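Local coordinates for soluble lytic murein transglycosylase (Escherichia coli, PDB 1QSA), which cleaves the glycosidic bonds between N-acetylmuramic acid and N-acetylglucosamine in peptidoglycan, leaving a 1,6-anhydro bond on the muramic acid residue, at residues A420-A423 with F424-W428; G513-S516 with P517-L521; Y536-Q540 with F541-R545. All blocks are in the same frame, centred on the assembly; numbering follows the deposited sequence.

Interaction 1 of 3, residues A420-A423 with F424-W428; sequences ARYA and FNNQW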
ATOM      1  N   ALA A 420      -8.423 -10.060  18.863  1.00 13.34           N
ATOM      2  CA  ALA A 420      -6.990 -10.158  18.571  1.00 11.65           C
ATOM      3  C   ALA A 420      -6.362 -11.253  19.449  1.00 11.63           C
ATOM      4  O   ALA A 420      -5.654 -12.131  18.953  1.00 11.70           O
ATOM      5  CB  ALA A 420      -6.295  -8.810  18.826  1.00 11.18           C
ATOM      6  N   ARG A 421      -6.698 -11.245  20.740  1.00 11.95           N
ATOM      7  CA  ARG A 421      -6.142 -12.233  21.674  1.00 12.78           C
ATOM      8  C   ARG A 421      -6.666 -13.641  21.406  1.00 11.99           C
ATOM      9  O   ARG A 421      -5.935 -14.609  21.565  1.00 12.10           O
ATOM     10  CB  ARG A 421      -6.425 -11.822  23.120  1.00 13.56           C
ATOM     11  CG  ARG A 421      -5.738 -12.710  24.151  1.00 15.54           C
ATOM     12  CD  ARG A 421      -4.225 -12.589  24.060  1.00 17.30           C
ATOM     13  NE  ARG A 421      -3.538 -13.641  24.811  1.00 19.39           N
ATOM     14  CZ  ARG A 421      -2.264 -13.582  25.186  1.00 20.55           C
ATOM     15  NH1 ARG A 421      -1.525 -12.519  24.886  1.00 21.15           N
ATOM     16  NH2 ARG A 421      -1.726 -14.594  25.860  1.00 22.04           N
ATOM     17  N   TYR A 422      -7.927 -13.743  20.989  1.00 12.19           N
ATOM     18  CA  TYR A 422      -8.531 -15.041  20.667  1.00 11.85           C
ATOM     19  C   TYR A 422      -7.764 -15.651  19.477  1.00 11.58           C
ATOM     20  O   TYR A 422      -7.387 -16.816  19.498  1.00 12.47           O
ATOM     21  CB  TYR A 422     -10.003 -14.861  20.302  1.00 13.23           C
ATOM     22  CG  TYR A 422     -10.723 -16.160  20.058  1.00 14.59           C
ATOM     23  CD1 TYR A 422     -11.273 -16.877  21.114  1.00 18.05           C
ATOM     24  CD2 TYR A 422     -10.867 -16.666  18.767  1.00 16.68           C
ATOM     25  CE1 TYR A 422     -11.955 -18.075  20.891  1.00 18.25           C
ATOM     26  CE2 TYR A 422     -11.550 -17.870  18.531  1.00 18.34           C
ATOM     27  CZ  TYR A 422     -12.086 -18.562  19.601  1.00 18.57           C
ATOM     28  OH  TYR A 422     -12.754 -19.752  19.391  1.00 18.06           O
ATOM     29  N   ALA A 423      -7.487 -14.828  18.469  1.00 10.82           N
ATOM     30  CA  ALA A 423      -6.732 -15.278  17.297  1.00 11.12           C
ATOM     31  C   ALA A 423      -5.319 -15.681  17.731  1.00 10.68           C
ATOM     32  O   ALA A 423      -4.837 -16.752  17.372  1.00 10.99           O
ATOM     33  CB  ALA A 423      -6.687 -14.165  16.263  1.00  9.25           C
ATOM     34  N   PHE A 424      -4.678 -14.826  18.530  1.00 10.14           N
ATOM     35  CA  PHE A 424      -3.336 -15.077  19.058  1.00 11.58           C
ATOM     36  C   PHE A 424      -3.300 -16.417  19.821  1.00 10.83           C
ATOM     37  O   PHE A 424      -2.400 -17.224  19.611  1.00 11.40           O
ATOM     38  CB  PHE A 424      -2.912 -13.898  19.969  1.00 11.08           C
ATOM     39  CG  PHE A 424      -1.566 -14.069  20.624  1.00 10.54           C
ATOM     40  CD1 PHE A 424      -0.407 -13.603  20.003  1.00 12.56           C
ATOM     41  CD2 PHE A 424      -1.452 -14.690  21.873  1.00 12.71           C
ATOM     42  CE1 PHE A 424       0.847 -13.749  20.613  1.00 14.01           C
ATOM     43  CE2 PHE A 424      -0.195 -14.839  22.491  1.00 12.30           C
ATOM     44  CZ  PHE A 424       0.954 -14.369  21.857  1.00 13.30           C
ATOM     45  N   ASN A 425      -4.303 -16.663  20.669  1.00 11.51           N
ATOM     46  CA  ASN A 425      -4.369 -17.912  21.442  1.00 12.34           C
ATOM     47  C   ASN A 425      -4.517 -19.156  20.566  1.00 13.45           C
ATOM     48  O   ASN A 425      -4.107 -20.257  20.952  1.00 14.49           O
ATOM     49  CB  ASN A 425      -5.516 -17.859  22.453  1.00 13.08           C
ATOM     50  CG  ASN A 425      -5.258 -16.884  23.588  1.00 16.00           C
ATOM     51  OD1 ASN A 425      -4.130 -16.456  23.808  1.00 16.85           O
ATOM     52  ND2 ASN A 425      -6.308 -16.519  24.305  1.00 16.67           N
ATOM     53  N   ASN A 426      -5.103 -18.978  19.388  1.00 11.06           N
ATOM     54  CA  ASN A 426      -5.294 -20.079  18.451  1.00 12.54           C
ATOM     55  C   ASN A 426      -4.199 -20.171  17.399  1.00 11.52           C
ATOM     56  O   ASN A 426      -4.251 -21.033  16.516  1.00 13.34           O
ATOM     57  CB  ASN A 426      -6.655 -19.938  17.779  1.00 13.18           C
ATOM     58  CG  ASN A 426      -7.761 -20.437  18.662  1.00 17.93           C
ATOM     59  OD1 ASN A 426      -7.920 -21.643  18.825  1.00 22.34           O
ATOM     60  ND2 ASN A 426      -8.473 -19.528  19.295  1.00 20.63           N
ATOM     61  N   GLN A 427      -3.157 -19.363  17.572  1.00 11.62           N
ATOM     62  CA  GLN A 427      -2.038 -19.317  16.642  1.00 11.61           C
ATOM     63  C   GLN A 427      -2.428 -18.905  15.220  1.00 11.72           C
ATOM     64  O   GLN A 427      -1.802 -19.339  14.245  1.00 11.76           O
ATOM     65  CB  GLN A 427      -1.225 -20.618  16.665  1.00 11.63           C
ATOM     66  CG  GLN A 427      -0.683 -20.908  18.045  1.00 15.64           C
ATOM     67  CD  GLN A 427       0.391 -21.965  18.061  1.00 17.65           C
ATOM     68  OE1 GLN A 427       0.626 -22.659  17.065  1.00 20.06           O
ATOM     69  NE2 GLN A 427       1.054 -22.102  19.198  1.00 18.81           N
ATOM     70  N   TRP A 428      -3.464 -18.072  15.126  1.00 10.51           N
ATOM     71  CA  TRP A 428      -3.926 -17.504  13.849  1.00  9.72           C
ATOM     72  C   TRP A 428      -3.182 -16.159  13.843  1.00 10.25           C
ATOM     73  O   TRP A 428      -3.767 -15.091  14.085  1.00 10.42           O
ATOM     74  CB  TRP A 428      -5.438 -17.262  13.871  1.00 11.84           C
ATOM     75  CG  TRP A 428      -6.284 -18.519  14.014  1.00 11.87           C
ATOM     76  CD1 TRP A 428      -5.903 -19.807  13.774  1.00 14.46           C
ATOM     77  CD2 TRP A 428      -7.661 -18.569  14.408  1.00 12.62           C
ATOM     78  NE1 TRP A 428      -6.966 -20.664  13.991  1.00 12.90           N
ATOM     79  CE2 TRP A 428      -8.055 -19.930  14.381  1.00 14.16           C
ATOM     80  CE3 TRP A 428      -8.602 -17.599  14.783  1.00 11.95           C
ATOM     81  CZ2 TRP A 428      -9.359 -20.344  14.718  1.00 13.95           C
ATOM     82  CZ3 TRP A 428      -9.901 -18.013  15.121  1.00 15.97           C
ATOM     83  CH2 TRP A 428     -10.258 -19.378  15.083  1.00 14.54           C
TER
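A Schellman motif ends helix 413-425 here, with Trp428 N bonded to Ala423 O at 2.9 Å and Gln427 N bonded back to Phe424 O. Gln427, at positive phi, is the C-prime residue, and the turn it makes leaves Trp428 at the N-cap position of helix 429-438. Just ahead of the turn, Tyr422 O takes two donors from a single residue. Asn426 ND2 reaches this oxygen at 2.9 Å from above the carbonyl plane, while Asn426 N approaches it at 3.1 Å from the opposite face. The same ND2 lies over a face of the Tyr422 ring, toward its rim, 3.6 Å from Tyr422 CE2. With CG anti to the backbone N (chi1 -176°), Tyr422 runs alongside Trp428, whose CZ3 meets the edge of the phenol ring 3.8 Å from Tyr422 CE2; the two rings are oblique, their planes at 67°. Over the centre of one face of the indole sits Asn426 CB, and Met385 of helix 383-393 touches both aromatic side chains. Around the helix, Arg421 bends at chi2 (65°) and lays its guanidinium beside the Phe424 ring, pointing the same way, with Phe424 CD2 3.6 Å from Arg421 CZ over the guanidinium's face. Its NE gives a weak bond to Asn425 OD1 at 3.0 Å, whereas NH1 forms salt bridges with Glu446 and Glu447. The chemistry divides the work: those carboxylates probably balance most of the arginine's charge and fix how far it reaches, leaving the weak amide bond and the phenyl ring to steady its plane, while Asn426, through backbone N-H and side-chain amide together, ties itself to the last turn of the helix.

Interaction 2 of 3, residues G513-S516 with P517-L521; sequences GYSS and PGQLL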
ATOM      1  N   GLY A 513      14.610 -28.981  -4.724  1.00 18.53           N
ATOM      2  CA  GLY A 513      13.159 -29.044  -4.666  1.00 20.60           C
ATOM      3  C   GLY A 513      12.244 -27.930  -5.107  1.00 21.58           C
ATOM      4  O   GLY A 513      11.028 -28.064  -4.959  1.00 21.74           O
ATOM      5  N   TYR A 514      12.794 -26.866  -5.676  1.00 19.40           N
ATOM      6  CA  TYR A 514      11.979 -25.744  -6.123  1.00 20.83           C
ATOM      7  C   TYR A 514      11.747 -25.746  -7.640  1.00 22.41           C
ATOM      8  O   TYR A 514      12.691 -25.637  -8.422  1.00 23.08           O
ATOM      9  CB  TYR A 514      12.636 -24.423  -5.691  1.00 18.62           C
ATOM     10  CG  TYR A 514      11.812 -23.200  -6.026  1.00 16.65           C
ATOM     11  CD1 TYR A 514      10.656 -22.897  -5.299  1.00 17.92           C
ATOM     12  CD2 TYR A 514      12.182 -22.340  -7.065  1.00 16.67           C
ATOM     13  CE1 TYR A 514       9.894 -21.770  -5.596  1.00 17.84           C
ATOM     14  CE2 TYR A 514      11.417 -21.209  -7.373  1.00 15.42           C
ATOM     15  CZ  TYR A 514      10.278 -20.935  -6.630  1.00 17.55           C
ATOM     16  OH  TYR A 514       9.524 -19.815  -6.907  1.00 17.82           O
ATOM     17  N   SER A 515      10.484 -25.803  -8.048  1.00 23.43           N
ATOM     18  CA  SER A 515      10.147 -25.807  -9.472  1.00 25.11           C
ATOM     19  C   SER A 515       9.045 -24.835  -9.909  1.00 25.49           C
ATOM     20  O   SER A 515       8.884 -24.597 -11.105  1.00 26.15           O
ATOM     21  CB  SER A 515       9.783 -27.229  -9.923  1.00 26.60           C
ATOM     22  OG  SER A 515       8.668 -27.730  -9.203  1.00 29.68           O
ATOM     23  N   SER A 516       8.322 -24.232  -8.964  1.00 23.17           N
ATOM     24  CA  SER A 516       7.235 -23.319  -9.326  1.00 22.01           C
ATOM     25  C   SER A 516       6.973 -22.240  -8.267  1.00 20.47           C
ATOM     26  O   SER A 516       7.021 -22.521  -7.074  1.00 19.80           O
ATOM     27  CB  SER A 516       5.964 -24.151  -9.550  0.53 22.57           C
ATOM     28  OG  SER A 516       4.791 -23.366  -9.521  0.53 21.86           O
ATOM     29  N   PRO A 517       6.659 -21.002  -8.699  1.00 21.05           N
ATOM     30  CA  PRO A 517       6.385 -19.889  -7.780  1.00 19.54           C
ATOM     31  C   PRO A 517       5.226 -20.181  -6.835  1.00 18.23           C
ATOM     32  O   PRO A 517       5.117 -19.564  -5.778  1.00 15.52           O
ATOM     33  CB  PRO A 517       6.043 -18.728  -8.717  1.00 22.47           C
ATOM     34  CG  PRO A 517       6.733 -19.064  -9.981  1.00 24.12           C
ATOM     35  CD  PRO A 517       6.573 -20.556 -10.099  1.00 21.49           C
ATOM     36  N   GLY A 518       4.353 -21.118  -7.217  1.00 17.93           N
ATOM     37  CA  GLY A 518       3.231 -21.475  -6.358  1.00 15.94           C
ATOM     38  C   GLY A 518       3.689 -22.071  -5.029  1.00 14.83           C
ATOM     39  O   GLY A 518       2.979 -21.971  -4.018  1.00 14.68           O
ATOM     40  N   GLN A 519       4.901 -22.627  -5.014  1.00 14.11           N
ATOM     41  CA  GLN A 519       5.458 -23.231  -3.808  1.00 13.51           C
ATOM     42  C   GLN A 519       5.799 -22.154  -2.766  1.00 12.43           C
ATOM     43  O   GLN A 519       5.978 -22.461  -1.585  1.00 12.27           O
ATOM     44  CB  GLN A 519       6.720 -24.019  -4.137  1.00 14.88           C
ATOM     45  CG  GLN A 519       6.484 -25.258  -4.989  1.00 19.69           C
ATOM     46  CD  GLN A 519       7.794 -25.888  -5.387  1.00 20.96           C
ATOM     47  OE1 GLN A 519       8.255 -25.702  -6.502  1.00 23.73           O
ATOM     48  NE2 GLN A 519       8.435 -26.577  -4.453  1.00 20.78           N
ATOM     49  N   LEU A 520       5.887 -20.905  -3.211  1.00 12.28           N
ATOM     50  CA  LEU A 520       6.209 -19.790  -2.316  1.00 12.49           C
ATOM     51  C   LEU A 520       5.080 -19.543  -1.303  1.00 12.80           C
ATOM     52  O   LEU A 520       5.274 -18.859  -0.301  1.00 13.02           O
ATOM     53  CB  LEU A 520       6.532 -18.522  -3.122  1.00 11.43           C
ATOM     54  CG  LEU A 520       7.773 -18.647  -4.020  1.00 11.63           C
ATOM     55  CD1 LEU A 520       7.959 -17.372  -4.843  1.00 12.03           C
ATOM     56  CD2 LEU A 520       9.017 -18.897  -3.131  1.00 11.85           C
ATOM     57  N   LEU A 521       3.905 -20.123  -1.552  1.00 11.90           N
ATOM     58  CA  LEU A 521       2.791 -19.984  -0.625  1.00 11.79           C
ATOM     59  C   LEU A 521       2.865 -20.972   0.542  1.00 12.35           C
ATOM     60  O   LEU A 521       2.046 -20.914   1.461  1.00 13.01           O
ATOM     61  CB  LEU A 521       1.452 -20.104  -1.362  1.00 15.41           C
ATOM     62  CG  LEU A 521       1.224 -19.065  -2.460  1.00 16.38           C
ATOM     63  CD1 LEU A 521      -0.176 -19.252  -3.038  1.00 17.97           C
ATOM     64  CD2 LEU A 521       1.389 -17.654  -1.932  1.00 16.22           C
TER
HETATM   65  O   HOH W   1       3.246 -21.193 -10.115  1.00 50.70           O
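Gln519 reaches back across the turn and clamps the backbone of 513-516 with its amide, the tight part of this contact. OE1 accepts two bonds in its carbonyl plane, from Ser515 N at 2.7 Å and Ser516 N at 2.9 Å, while NE2 donates an almost straight bond (170°) to Gly513 O at 3.0 Å. Three bonds thus fix the rotation of the carboxamide, and the chain beyond CG is extended (chi2 174°), which carries the group far enough to meet all three. Gln519 N returns to Ser516 O, starting the 3-10 turns of 517-521 in the connection between helices 499-509 and 523-540 of the Slt-type domain. Beneath the clamp, Tyr514 is packed on Leu520: the two side chains cross at about a right angle, Tyr514 CE1 lying 3.9 Å from Leu520 CD2, and Tyr514 OH comes within 3.3 Å of Pro517 CA. Ala502, from one flanking helix, and Ile529, from the other, touch both Tyr514 and Leu520. The side facing solvent is much looser. Ser516 has two deposited conformers; in the one described OG lies 2.7 Å from a water, a doubtful link, and that water accepts only weakly from Gly518 N. Pro517 and Gly518 are exposed.

Interaction 3 of 3, residues Y536-Q540 with F541-R545; sequences YVYQQ and FGNNR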
ATOM      1  N   TYR A 536      22.099 -13.781   2.189  1.00 10.32           N
ATOM      2  CA  TYR A 536      22.963 -13.351   1.095  1.00 11.38           C
ATOM      3  C   TYR A 536      23.231 -11.842   1.166  1.00 12.30           C
ATOM      4  O   TYR A 536      24.392 -11.428   1.170  1.00  9.63           O
ATOM      5  CB  TYR A 536      22.346 -13.729  -0.261  1.00 13.41           C
ATOM      6  CG  TYR A 536      22.993 -13.050  -1.457  1.00 12.88           C
ATOM      7  CD1 TYR A 536      24.328 -13.272  -1.790  1.00 17.65           C
ATOM      8  CD2 TYR A 536      22.261 -12.165  -2.244  1.00 17.76           C
ATOM      9  CE1 TYR A 536      24.918 -12.616  -2.895  1.00 17.04           C
ATOM     10  CE2 TYR A 536      22.837 -11.516  -3.331  1.00 18.54           C
ATOM     11  CZ  TYR A 536      24.153 -11.745  -3.652  1.00 17.76           C
ATOM     12  OH  TYR A 536      24.686 -11.111  -4.755  1.00 20.75           O
ATOM     13  N   VAL A 537      22.181 -11.026   1.246  1.00 11.11           N
ATOM     14  CA  VAL A 537      22.401  -9.574   1.312  1.00 10.57           C
ATOM     15  C   VAL A 537      23.029  -9.156   2.650  1.00 10.81           C
ATOM     16  O   VAL A 537      23.777  -8.181   2.715  1.00 11.56           O
ATOM     17  CB  VAL A 537      21.126  -8.737   0.962  1.00 11.00           C
ATOM     18  CG1 VAL A 537      20.736  -8.960  -0.509  1.00 11.99           C
ATOM     19  CG2 VAL A 537      19.976  -9.068   1.879  1.00  9.48           C
ATOM     20  N   TYR A 538      22.745  -9.913   3.705  1.00 10.38           N
ATOM     21  CA  TYR A 538      23.312  -9.631   5.021  1.00 10.71           C
ATOM     22  C   TYR A 538      24.853  -9.766   4.993  1.00 10.61           C
ATOM     23  O   TYR A 538      25.573  -8.821   5.321  1.00 10.48           O
ATOM     24  CB  TYR A 538      22.693 -10.571   6.065  1.00 10.30           C
ATOM     25  CG  TYR A 538      23.050 -10.283   7.518  1.00 10.49           C
ATOM     26  CD1 TYR A 538      22.564  -9.142   8.168  1.00 10.15           C
ATOM     27  CD2 TYR A 538      23.818 -11.184   8.258  1.00  9.01           C
ATOM     28  CE1 TYR A 538      22.831  -8.916   9.524  1.00 10.02           C
ATOM     29  CE2 TYR A 538      24.089 -10.968   9.614  1.00 12.58           C
ATOM     30  CZ  TYR A 538      23.583  -9.826  10.235  1.00 13.51           C
ATOM     31  OH  TYR A 538      23.839  -9.589  11.563  1.00 15.77           O
ATOM     32  N   GLN A 539      25.361 -10.909   4.528  1.00 10.47           N
ATOM     33  CA  GLN A 539      26.804 -11.111   4.472  1.00 11.69           C
ATOM     34  C   GLN A 539      27.459 -10.190   3.444  1.00 12.48           C
ATOM     35  O   GLN A 539      28.554  -9.694   3.669  1.00 13.15           O
ATOM     36  CB  GLN A 539      27.140 -12.590   4.189  1.00 12.69           C
ATOM     37  CG  GLN A 539      26.703 -13.127   2.822  1.00 11.84           C
ATOM     38  CD  GLN A 539      27.656 -12.748   1.687  1.00 13.58           C
ATOM     39  OE1 GLN A 539      28.872 -12.737   1.864  1.00 14.22           O
ATOM     40  NE2 GLN A 539      27.096 -12.431   0.522  1.00 13.48           N
ATOM     41  N   GLN A 540      26.748  -9.912   2.352  1.00 11.99           N
ATOM     42  CA  GLN A 540      27.276  -9.056   1.296  1.00 13.23           C
ATOM     43  C   GLN A 540      27.594  -7.649   1.811  1.00 13.73           C
ATOM     44  O   GLN A 540      28.594  -7.041   1.413  1.00 13.60           O
ATOM     45  CB  GLN A 540      26.325  -8.988   0.107  0.64 14.32           C
ATOM     46  CG  GLN A 540      26.969  -8.339  -1.112  0.64 18.34           C
ATOM     47  CD  GLN A 540      26.171  -8.547  -2.372  0.64 20.33           C
ATOM     48  OE1 GLN A 540      25.279  -7.763  -2.698  0.64 21.38           O
ATOM     49  NE2 GLN A 540      26.490  -9.614  -3.098  0.64 18.84           N
ATOM     50  N   PHE A 541      26.764  -7.157   2.727  1.00 11.81           N
ATOM     51  CA  PHE A 541      26.968  -5.832   3.293  1.00 14.90           C
ATOM     52  C   PHE A 541      27.555  -5.803   4.706  1.00 16.52           C
ATOM     53  O   PHE A 541      27.285  -4.884   5.478  1.00 19.11           O
ATOM     54  CB  PHE A 541      25.677  -5.011   3.217  1.00 14.50           C
ATOM     55  CG  PHE A 541      25.298  -4.615   1.812  1.00 14.13           C
ATOM     56  CD1 PHE A 541      25.883  -3.513   1.202  1.00 16.10           C
ATOM     57  CD2 PHE A 541      24.378  -5.366   1.089  1.00 14.33           C
ATOM     58  CE1 PHE A 541      25.559  -3.166  -0.115  1.00 16.02           C
ATOM     59  CE2 PHE A 541      24.049  -5.028  -0.218  1.00 15.02           C
ATOM     60  CZ  PHE A 541      24.640  -3.928  -0.823  1.00 14.64           C
ATOM     61  N   GLY A 542      28.335  -6.823   5.053  1.00 15.36           N
ATOM     62  CA  GLY A 542      28.993  -6.832   6.353  1.00 13.89           C
ATOM     63  C   GLY A 542      28.171  -7.055   7.606  1.00 14.54           C
ATOM     64  O   GLY A 542      28.478  -6.487   8.665  1.00 13.98           O
ATOM     65  N   ASN A 543      27.121  -7.861   7.494  1.00 12.07           N
ATOM     66  CA  ASN A 543      26.281  -8.204   8.637  1.00 11.67           C
ATOM     67  C   ASN A 543      25.666  -6.973   9.303  1.00 12.33           C
ATOM     68  O   ASN A 543      25.530  -6.909  10.527  1.00 14.53           O
ATOM     69  CB  ASN A 543      27.086  -9.028   9.659  1.00 14.57           C
ATOM     70  CG  ASN A 543      27.413 -10.437   9.163  1.00 17.32           C
ATOM     71  OD1 ASN A 543      27.311 -10.739   7.969  1.00 15.89           O
ATOM     72  ND2 ASN A 543      27.822 -11.303  10.087  1.00 16.13           N
ATOM     73  N   ASN A 544      25.205  -6.049   8.470  1.00  9.45           N
ATOM     74  CA  ASN A 544      24.588  -4.811   8.944  1.00 10.29           C
ATOM     75  C   ASN A 544      23.116  -4.819   8.524  1.00  9.39           C
ATOM     76  O   ASN A 544      22.815  -4.868   7.337  1.00  9.51           O
ATOM     77  CB  ASN A 544      25.345  -3.627   8.329  1.00  9.76           C
ATOM     78  CG  ASN A 544      24.788  -2.292   8.764  1.00 11.67           C
ATOM     79  OD1 ASN A 544      23.632  -1.971   8.475  1.00 10.75           O
ATOM     80  ND2 ASN A 544      25.617  -1.487   9.437  1.00 10.27           N
ATOM     81  N   ARG A 545      22.215  -4.781   9.503  1.00  9.89           N
ATOM     82  CA  ARG A 545      20.779  -4.850   9.244  1.00  8.57           C
ATOM     83  C   ARG A 545      20.191  -3.650   8.514  1.00  9.78           C
ATOM     84  O   ARG A 545      19.146  -3.762   7.874  1.00 10.25           O
ATOM     85  CB  ARG A 545      20.011  -5.158  10.528  1.00 10.78           C
ATOM     86  CG  ARG A 545      20.340  -6.553  11.095  1.00 11.20           C
ATOM     87  CD  ARG A 545      19.739  -6.714  12.491  1.00 12.47           C
ATOM     88  NE  ARG A 545      20.139  -5.563  13.300  1.00 11.98           N
ATOM     89  CZ  ARG A 545      19.304  -4.783  13.981  1.00 12.84           C
ATOM     90  NH1 ARG A 545      18.010  -5.082  14.071  1.00  9.63           N
ATOM     91  NH2 ARG A 545      19.785  -3.724  14.632  1.00 12.07           N
TER
HETATM   92  O   HOH W   2      23.516  -7.176  13.034  1.00 18.92           O
HETATM   93  O   HOH W   3      29.752 -10.711   6.565  1.00 34.63           O
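The backbone of 536-540 finishes helix 523-540, and the chain then turns away at 541-545 through a Schellman motif in which Asn543 N bonds to Tyr538 O at 2.8 Å and Gly542 N to Gln539 O at 3.2 Å. Gly542, the C-prime residue, has positive phi, and so has Asn543 after it. This second left-handed step sets the Asn543 backbone flat against Tyr538, CA standing 3.5 Å from the ring centroid and only 10° off its normal, a CH-pi contact. The ring lies there because CG is anti to the backbone N (chi1 -172°), which swings it along the departing chain. The Asn543 amide is nearly parallel to it, the planes 15° apart, with Asn543 CG 3.4 Å from Tyr538 CE2, while Arg545 CG meets the ring's edge. Tyr538 OH donates to a water at 2.8 Å that in turn donates to Asn543 O; another water links Asn543 OD1 with Gln539 O. A serine at Tyr538 would probably leave Asn543 without the face it rests on, open a gap beside Arg545 CG and lose the water bridge to Asn543 O. Phe541, its CD2 edge 3.3 Å from Val537 O, packs on Phe547 and Ala551 of helix 545-554 and Val559 of helix 556-566. Asn544 OD1 caps helix 545-554 at Phe547 N while ND2 bonds Tyr618 OH, and Arg545 is anchored to Asp595 of helix 582-601.

How the interactions relate
The three contacts follow one another in the chain without touching. Interaction 1 belongs to the L domain range, its centre about 28 Å from that of interaction 2 and 34 Å from that of interaction 3, whereas the other two share the Slt-type domain with centres about 25 Å apart. Helix 523-540 joins that pair: interaction 2 lies just ahead of its start and interaction 3 closes its end. Both lie in the neighbourhood of Glu478, the predicted catalytic residue, without touching it, the side chain of Leu520 about 12 Å and that of Val537 about 10 Å from its side chain. A glycerol molecule, probably from crystallisation, lies about 3 Å from the Arg545 side chain. Interactions 1 and 3 illustrate the same principle, a Schellman turn leading into the next helix.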